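Local coordinates for protein fructose transport system repressor FruR (Pseudomonas putida, PDB 3O74) that is a LacI-family transcriptional dual regulator that probably binds DNA to repress or activate genes, with fructose 1-phosphate as its preferred effector, at residues 110-115 against 143-148. Residues are numbered along the deposited sequence; the frame is centred on the assembly and turned at random.
Sequences QLAASL and DEALQG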
loop_
_atom_site.group_PDB
_atom_site.type_symbol
_atom_site.label_atom_id
_atom_site.label_comp_id
_atom_site.label_asym_id
_atom_site.label_seq_id
_atom_site.Cartn_x
_atom_site.Cartn_y
_atom_site.Cartn_z
ATOM N N GLN B 110 -2.188 24.501 9.781
ATOM C CA GLN B 110 -3.538 24.227 10.252
ATOM C C GLN B 110 -3.562 23.036 11.204
ATOM O O GLN B 110 -4.279 23.044 12.205
ATOM C CB GLN B 110 -4.468 23.934 9.077
ATOM C CG GLN B 110 -4.783 25.118 8.191
ATOM C CD GLN B 110 -5.955 24.837 7.273
ATOM O OE1 GLN B 110 -7.008 24.378 7.720
ATOM N NE2 GLN B 110 -5.779 25.104 5.985
ATOM N N LEU B 111 -2.783 22.010 10.877
ATOM C CA LEU B 111 -2.733 20.800 11.686
ATOM C C LEU B 111 -2.272 21.126 13.106
ATOM O O LEU B 111 -2.916 20.736 14.080
ATOM C CB LEU B 111 -1.812 19.762 11.038
ATOM C CG LEU B 111 -1.845 18.330 11.574
ATOM C CD1 LEU B 111 -3.267 17.786 11.592
ATOM C CD2 LEU B 111 -0.941 17.438 10.738
ATOM N N ALA B 112 -1.168 21.858 13.218
ATOM C CA ALA B 112 -0.628 22.227 14.520
ATOM C C ALA B 112 -1.580 23.155 15.272
ATOM O O ALA B 112 -1.801 22.996 16.473
ATOM C CB ALA B 112 0.737 22.873 14.365
ATOM N N ALA B 113 -2.146 24.120 14.557
ATOM C CA ALA B 113 -3.081 25.066 15.156
ATOM C C ALA B 113 -4.302 24.353 15.732
ATOM O O ALA B 113 -4.864 24.784 16.739
ATOM C CB ALA B 113 -3.502 26.109 14.137
ATOM N N SER B 114 -4.709 23.259 15.096
ATOM C CA SER B 114 -5.874 22.512 15.561
ATOM C C SER B 114 -5.617 21.843 16.913
ATOM O O SER B 114 -6.550 21.598 17.677
ATOM C CB SER B 114 -6.334 21.486 14.518
ATOM O OG SER B 114 -5.524 20.322 14.527
ATOM N N LEU B 115 -4.351 21.553 17.205
ATOM C CA LEU B 115 -3.977 20.978 18.494
ATOM C C LEU B 115 -3.792 22.076 19.539
ATOM O O LEU B 115 -4.104 21.890 20.716
ATOM C CB LEU B 115 -2.687 20.165 18.372
ATOM C CG LEU B 115 -2.616 19.120 17.255
ATOM C CD1 LEU B 115 -1.371 18.257 17.408
ATOM C CD2 LEU B 115 -3.870 18.260 17.228
ATOM N N ASP B 143 6.247 25.408 12.747
ATOM C CA ASP B 143 6.827 26.554 13.449
ATOM C C ASP B 143 5.936 27.783 13.336
ATOM O O ASP B 143 5.730 28.506 14.311
ATOM C CB ASP B 143 8.215 26.887 12.900
ATOM C CG ASP B 143 9.244 25.825 13.226
ATOM O OD1 ASP B 143 8.978 24.985 14.109
ATOM O OD2 ASP B 143 10.326 25.838 12.601
ATOM N N GLU B 144 5.414 28.014 12.136
ATOM C CA GLU B 144 4.584 29.181 11.859
ATOM C C GLU B 144 3.372 29.261 12.787
ATOM O O GLU B 144 2.987 30.344 13.224
ATOM C CB GLU B 144 4.134 29.170 10.397
ATOM C CG GLU B 144 2.873 29.964 10.122
ATOM C CD GLU B 144 3.142 31.369 9.619
ATOM O OE1 GLU B 144 4.204 31.590 8.999
ATOM O OE2 GLU B 144 2.281 32.250 9.831
ATOM N N ALA B 145 2.777 28.112 13.089
ATOM C CA ALA B 145 1.611 28.064 13.966
ATOM C C ALA B 145 2.001 28.251 15.428
ATOM O O ALA B 145 1.145 28.457 16.288
ATOM C CB ALA B 145 0.858 26.757 13.782
ATOM N N LEU B 146 3.299 28.169 15.703
ATOM C CA LEU B 146 3.795 28.273 17.070
ATOM C C LEU B 146 4.113 29.707 17.490
ATOM O O LEU B 146 4.461 29.957 18.645
ATOM C CB LEU B 146 5.016 27.374 17.272
ATOM C CG LEU B 146 4.731 25.874 17.207
ATOM C CD1 LEU B 146 5.922 25.084 17.715
ATOM C CD2 LEU B 146 3.492 25.544 18.016
ATOM N N GLN B 147 4.002 30.645 16.556
ATOM C CA GLN B 147 4.211 32.052 16.884
ATOM C C GLN B 147 3.312 32.456 18.048
ATOM O O GLN B 147 2.098 32.250 18.009
ATOM C CB GLN B 147 3.943 32.940 15.668
ATOM C CG GLN B 147 5.163 33.187 14.792
ATOM C CD GLN B 147 6.116 34.206 15.393
ATOM O OE1 GLN B 147 5.694 35.254 15.882
ATOM N NE2 GLN B 147 7.409 33.904 15.348
ATOM N N GLY B 148 3.917 33.026 19.086
ATOM C CA GLY B 148 3.181 33.427 20.271
ATOM C C GLY B 148 2.926 32.309 21.268
ATOM O O GLY B 148 2.213 32.507 22.255
#
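The methyl of Ala145 reaches across to helix 104-116 and meets two alanines one residue apart on it. Its CB lies 3.9 Å from CB of Ala112, the closest approach, and 4.4 Å from CB of Ala113. The same methyl sits 4.1 Å from the backbone N of Ala113, so it rests against the helix backbone as well as on the two side chains. With nothing longer than a methyl between them, the chains come near, 5.7 Å from CA of Ala113 to CA of Ala145. The contact is small, 102 Å² counted over both sides, and rests on van der Waals packing of methyls. Ala145 is presented by a type I beta turn, Glu144 to Gln147, that follows on from helix 133-144; in it Leu146 N bonds to Asp143 O at 2.8 Å. Within helix 104-116, Ser114 OG bonds back to Leu111 O at 2.7 Å, tilted 23° from the carbonyl plane, and also pairs with Asn228. Ala145 also touches Arg109 of this helix, and Leu146 packs on Leu116. Asp143 forms a salt bridge with Arg155 of edge strand 152-158. Helix 104-116 meanwhile lays Leu111 and Leu115 on Val185 of strand 183-186. The contact joins this helix to the turn after helix 133-144 within one alpha/beta lobe of the periplasmic-binding-protein-like fold.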